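Local coordinates for protein aminoacyl-histidine dipeptidase (Vibrio alginolyticus, PDB 3MRU) that probably hydrolyses dipeptides, Xaa-His substrates such as carnosine among them, as a zinc-dependent metallopeptidase of the M20C family, at residues 171-185 with 427-439. Numbering follows the deposited sequence.
Sequences NTDSEQEGEVYMGCA and PNIMVIHAGLECG. With ZN (zinc ion), chain D.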
loop_
_atom_site.group_PDB
_atom_site.type_symbol
_atom_site.label_atom_id
_atom_site.label_comp_id
_atom_site.label_asym_id
_atom_site.label_seq_id
_atom_site.Cartn_x
_atom_site.Cartn_y
_atom_site.Cartn_z
ATOM N N ASN A 171 13.353 -0.677 -9.892
ATOM C CA ASN A 171 13.129 -1.095 -8.548
ATOM C C ASN A 171 12.936 -2.592 -8.490
ATOM O O ASN A 171 12.195 -3.174 -9.280
ATOM C CB ASN A 171 11.943 -0.378 -7.950
ATOM C CG ASN A 171 11.580 -0.937 -6.604
ATOM O OD1 ASN A 171 12.029 -0.436 -5.579
ATOM N ND2 ASN A 171 10.794 -2.009 -6.595
ATOM N N THR A 172 13.602 -3.206 -7.522
ATOM C CA THR A 172 13.649 -4.649 -7.383
ATOM C C THR A 172 12.832 -5.066 -6.175
ATOM O O THR A 172 13.144 -6.059 -5.527
ATOM C CB THR A 172 15.061 -5.068 -7.091
ATOM O OG1 THR A 172 15.338 -4.767 -5.723
ATOM C CG2 THR A 172 16.040 -4.291 -7.944
ATOM N N ASP A 173 11.788 -4.296 -5.867
ATOM C CA ASP A 173 11.081 -4.427 -4.595
ATOM C C ASP A 173 9.740 -5.167 -4.719
ATOM O O ASP A 173 9.088 -5.429 -3.709
ATOM C CB ASP A 173 10.909 -3.034 -3.944
ATOM C CG ASP A 173 10.637 -3.095 -2.428
ATOM O OD1 ASP A 173 10.437 -2.012 -1.813
ATOM O OD2 ASP A 173 10.629 -4.206 -1.851
ATOM N N SER A 174 9.322 -5.512 -5.934
ATOM C CA SER A 174 8.117 -6.336 -6.091
ATOM C C SER A 174 8.408 -7.764 -5.675
ATOM O O SER A 174 9.563 -8.177 -5.677
ATOM C CB SER A 174 7.621 -6.338 -7.534
ATOM O OG SER A 174 6.844 -7.507 -7.774
ATOM N N GLU A 175 7.372 -8.530 -5.355
ATOM C CA GLU A 175 7.581 -9.910 -4.897
ATOM C C GLU A 175 6.950 -11.035 -5.732
ATOM O O GLU A 175 6.507 -12.046 -5.177
ATOM C CB GLU A 175 7.229 -10.062 -3.409
ATOM C CG GLU A 175 5.997 -9.278 -2.952
ATOM C CD GLU A 175 6.281 -7.795 -2.833
ATOM O OE1 GLU A 175 5.904 -7.049 -3.767
ATOM O OE2 GLU A 175 6.915 -7.389 -1.824
ATOM N N GLN A 176 6.914 -10.852 -7.056
ATOM C CA GLN A 176 6.630 -11.957 -7.986
ATOM C C GLN A 176 7.408 -11.929 -9.312
ATOM O O GLN A 176 7.539 -10.869 -9.954
ATOM C CB GLN A 176 5.138 -12.021 -8.300
ATOM C CG GLN A 176 4.620 -13.430 -8.541
ATOM C CD GLN A 176 4.258 -14.096 -7.232
ATOM O OE1 GLN A 176 4.396 -15.316 -7.072
ATOM N NE2 GLN A 176 3.808 -13.285 -6.265
ATOM N N GLU A 177 7.903 -13.111 -9.708
ATOM C CA GLU A 177 8.479 -13.328 -11.038
ATOM C C GLU A 177 7.329 -13.300 -12.057
ATOM O O GLU A 177 6.337 -14.039 -11.912
ATOM C CB GLU A 177 9.304 -14.633 -11.079
ATOM C CG GLU A 177 9.074 -15.561 -12.317
ATOM C CD GLU A 177 9.539 -14.978 -13.665
ATOM O OE1 GLU A 177 10.464 -14.138 -13.696
ATOM O OE2 GLU A 177 8.983 -15.374 -14.707
ATOM N N GLY A 178 7.468 -12.453 -13.079
ATOM C CA GLY A 178 6.410 -12.250 -14.068
ATOM C C GLY A 178 5.283 -11.305 -13.670
ATOM O O GLY A 178 4.168 -11.389 -14.200
ATOM N N GLU A 179 5.592 -10.408 -12.731
ATOM C CA GLU A 179 4.668 -9.397 -12.230
ATOM C C GLU A 179 5.331 -8.043 -12.112
ATOM O O GLU A 179 6.005 -7.769 -11.135
ATOM C CB GLU A 179 4.194 -9.820 -10.846
ATOM C CG GLU A 179 3.122 -10.882 -10.871
ATOM C CD GLU A 179 2.285 -10.891 -9.604
ATOM O OE1 GLU A 179 2.231 -9.829 -8.922
ATOM O OE2 GLU A 179 1.685 -11.956 -9.295
ATOM N N VAL A 180 5.125 -7.192 -13.096
ATOM C CA VAL A 180 5.692 -5.855 -13.054
ATOM C C VAL A 180 4.731 -4.739 -12.624
ATOM O O VAL A 180 3.507 -4.908 -12.621
ATOM C CB VAL A 180 6.333 -5.485 -14.390
ATOM C CG1 VAL A 180 7.795 -5.209 -14.197
ATOM C CG2 VAL A 180 6.114 -6.592 -15.404
ATOM N N TYR A 181 5.322 -3.605 -12.258
ATOM C CA TYR A 181 4.586 -2.430 -11.818
ATOM C C TYR A 181 4.969 -1.212 -12.637
ATOM O O TYR A 181 6.151 -0.898 -12.783
ATOM C CB TYR A 181 4.809 -2.164 -10.322
ATOM C CG TYR A 181 4.168 -3.201 -9.435
ATOM C CD1 TYR A 181 4.835 -3.702 -8.324
ATOM C CD2 TYR A 181 2.904 -3.705 -9.725
ATOM C CE1 TYR A 181 4.252 -4.677 -7.517
ATOM C CE2 TYR A 181 2.315 -4.664 -8.932
ATOM C CZ TYR A 181 2.990 -5.151 -7.830
ATOM O OH TYR A 181 2.397 -6.113 -7.039
ATOM N N MET A 182 3.967 -0.536 -13.187
ATOM C CA MET A 182 4.220 0.670 -13.963
ATOM C C MET A 182 3.586 1.888 -13.308
ATOM O O MET A 182 3.738 3.023 -13.798
ATOM C CB MET A 182 3.749 0.523 -15.411
ATOM C CG MET A 182 2.293 0.132 -15.574
ATOM S SD MET A 182 1.871 -0.145 -17.306
ATOM C CE MET A 182 2.286 1.445 -18.064
ATOM N N GLY A 183 2.891 1.654 -12.197
ATOM C CA GLY A 183 2.281 2.740 -11.459
ATOM C C GLY A 183 1.676 2.310 -10.149
ATOM O O GLY A 183 1.390 1.115 -9.928
ATOM N N CYS A 184 1.472 3.300 -9.276
ATOM C CA CYS A 184 0.699 3.096 -8.046
ATOM C C CYS A 184 -0.048 4.350 -7.600
ATOM O O CYS A 184 0.174 5.440 -8.115
ATOM C CB CYS A 184 1.593 2.567 -6.918
ATOM S SG CYS A 184 2.857 3.710 -6.438
ATOM N N ALA A 185 -0.929 4.162 -6.629
ATOM C CA ALA A 185 -1.710 5.243 -6.053
ATOM C C ALA A 185 -0.987 5.960 -4.924
ATOM O O ALA A 185 -0.331 5.336 -4.093
ATOM C CB ALA A 185 -3.051 4.702 -5.555
ATOM N N PRO A 427 4.782 -10.690 -19.277
ATOM C CA PRO A 427 4.630 -10.698 -17.829
ATOM C C PRO A 427 3.244 -10.210 -17.495
ATOM O O PRO A 427 2.547 -9.707 -18.378
ATOM C CB PRO A 427 5.751 -9.782 -17.345
ATOM C CG PRO A 427 6.043 -8.887 -18.494
ATOM C CD PRO A 427 5.706 -9.628 -19.740
ATOM N N ASN A 428 2.856 -10.293 -16.227
ATOM C CA ASN A 428 1.564 -9.773 -15.796
ATOM C C ASN A 428 1.784 -8.344 -15.301
ATOM O O ASN A 428 1.804 -8.091 -14.096
ATOM C CB ASN A 428 0.973 -10.648 -14.691
ATOM C CG ASN A 428 -0.160 -9.963 -13.948
ATOM O OD1 ASN A 428 -0.588 -10.420 -12.889
ATOM N ND2 ASN A 428 -0.650 -8.862 -14.503
ATOM N N ILE A 429 1.954 -7.413 -16.237
ATOM C CA ILE A 429 2.213 -6.002 -15.898
ATOM C C ILE A 429 1.007 -5.446 -15.151
ATOM O O ILE A 429 -0.121 -5.760 -15.506
ATOM C CB ILE A 429 2.466 -5.129 -17.148
ATOM C CG1 ILE A 429 3.777 -5.509 -17.819
ATOM C CG2 ILE A 429 2.539 -3.640 -16.797
ATOM C CD1 ILE A 429 3.968 -4.978 -19.233
ATOM N N MET A 430 1.247 -4.626 -14.121
ATOM C CA MET A 430 0.173 -4.166 -13.228
ATOM C C MET A 430 0.228 -2.713 -12.767
ATOM O O MET A 430 1.189 -1.987 -13.040
ATOM C CB MET A 430 0.109 -5.045 -11.995
ATOM C CG MET A 430 -0.581 -6.326 -12.245
ATOM S SD MET A 430 -0.960 -7.141 -10.702
ATOM C CE MET A 430 -2.676 -6.642 -10.466
ATOM N N VAL A 431 -0.838 -2.302 -12.084
ATOM C CA VAL A 431 -0.910 -1.028 -11.376
ATOM C C VAL A 431 -1.654 -1.307 -10.079
ATOM O O VAL A 431 -2.823 -1.676 -10.114
ATOM C CB VAL A 431 -1.657 0.059 -12.184
ATOM C CG1 VAL A 431 -1.885 1.288 -11.345
ATOM C CG2 VAL A 431 -0.863 0.454 -13.378
ATOM N N ILE A 432 -0.982 -1.184 -8.939
ATOM C CA ILE A 432 -1.679 -1.398 -7.669
ATOM C C ILE A 432 -2.218 -0.103 -7.130
ATOM O O ILE A 432 -1.579 0.952 -7.212
ATOM C CB ILE A 432 -0.870 -2.133 -6.528
ATOM C CG1 ILE A 432 0.640 -1.994 -6.696
ATOM C CG2 ILE A 432 -1.288 -3.588 -6.411
ATOM C CD1 ILE A 432 1.184 -0.618 -6.379
ATOM N N HIS A 433 -3.409 -0.203 -6.567
ATOM C CA HIS A 433 -4.048 0.939 -5.988
ATOM C C HIS A 433 -3.526 0.985 -4.560
ATOM O O HIS A 433 -4.296 0.819 -3.599
ATOM C CB HIS A 433 -5.570 0.775 -6.044
ATOM C CG HIS A 433 -6.295 2.071 -6.166
ATOM N ND1 HIS A 433 -6.102 2.926 -7.226
ATOM C CD2 HIS A 433 -7.186 2.673 -5.349
ATOM C CE1 HIS A 433 -6.845 4.003 -7.053
ATOM N NE2 HIS A 433 -7.518 3.871 -5.926
ATOM N N ALA A 434 -2.207 1.203 -4.444
ATOM C CA ALA A 434 -1.498 1.177 -3.166
ATOM C C ALA A 434 -0.167 1.939 -3.233
ATOM O O ALA A 434 0.273 2.363 -4.301
ATOM C CB ALA A 434 -1.288 -0.218 -2.670
ATOM N N GLY A 435 0.466 2.113 -2.077
ATOM C CA GLY A 435 1.724 2.843 -1.985
ATOM C C GLY A 435 2.941 1.946 -2.062
ATOM O O GLY A 435 3.016 0.924 -1.379
ATOM N N LEU A 436 3.873 2.339 -2.927
ATOM C CA LEU A 436 5.173 1.708 -3.082
ATOM C C LEU A 436 6.249 2.791 -3.084
ATOM O O LEU A 436 6.024 3.898 -3.586
ATOM C CB LEU A 436 5.270 0.955 -4.405
ATOM C CG LEU A 436 4.210 0.009 -4.960
ATOM C CD1 LEU A 436 4.672 -0.420 -6.348
ATOM C CD2 LEU A 436 3.924 -1.205 -4.089
ATOM N N GLU A 437 7.422 2.445 -2.547
ATOM C CA GLU A 437 8.576 3.330 -2.489
ATOM C C GLU A 437 8.855 4.039 -3.808
ATOM O O GLU A 437 9.062 5.244 -3.833
ATOM C CB GLU A 437 9.794 2.525 -2.078
ATOM C CG GLU A 437 11.070 3.322 -1.858
ATOM C CD GLU A 437 12.093 2.501 -1.098
ATOM O OE1 GLU A 437 12.433 1.391 -1.587
ATOM O OE2 GLU A 437 12.526 2.949 -0.002
ATOM N N CYS A 438 8.854 3.309 -4.913
ATOM C CA CYS A 438 9.117 3.960 -6.206
ATOM C C CYS A 438 8.125 5.082 -6.568
ATOM O O CYS A 438 8.359 5.852 -7.507
ATOM C CB CYS A 438 9.265 2.942 -7.360
ATOM S SG CYS A 438 7.949 1.699 -7.496
ATOM N N GLY A 439 7.023 5.165 -5.830
ATOM C CA GLY A 439 6.075 6.258 -6.002
ATOM C C GLY A 439 6.741 7.558 -5.597
ATOM O O GLY A 439 6.899 8.470 -6.427
HETATM ZN ZN ZN D . 10.138 -4.047 0.460
#
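The backbone N of Asn428 donates to Gly178 O at 2.7 Å, nearly straight (167° at the hydrogen) although the donor sits above the carbonyl plane. Met430 is then held twice: its N reaches Val180 O at 2.7 Å in a bent bond, while its O accepts a much straighter one from Met182 N at 3.1 Å. This alternation establishes parallel pairing of strand 430-432 with the start of strand 181-199 in the large mixed sheet. At Met182 the chain turns and the register slips; later bonds, such as Ile432 N to Gly183 O, are weak.

CG1 of Ile432 lies over the Tyr181 ring, 4.1 Å from the centroid and 21° off the normal, a CH-pi contact. CB of Met430 meets that ring at its edge, and Leu436 CD1 approaches obliquely. The phenol's first torsion (chi1 -69°) sets CG beside the backbone N. Val180 CG2 packs on Ile429 CG1 and Pro427.

Residues 171-185 lead here from strand 168-171, joining the metal-site sheet to this one. Asp173 OD2 binds zinc at 2.4 Å, shares the site with His80 and Asp119, and accepts from Asn120. Glu437, touching His80, brings OE1 within 4.0 Å of Asp173 OD1, an acidic pairing that the nearby cation probably eases.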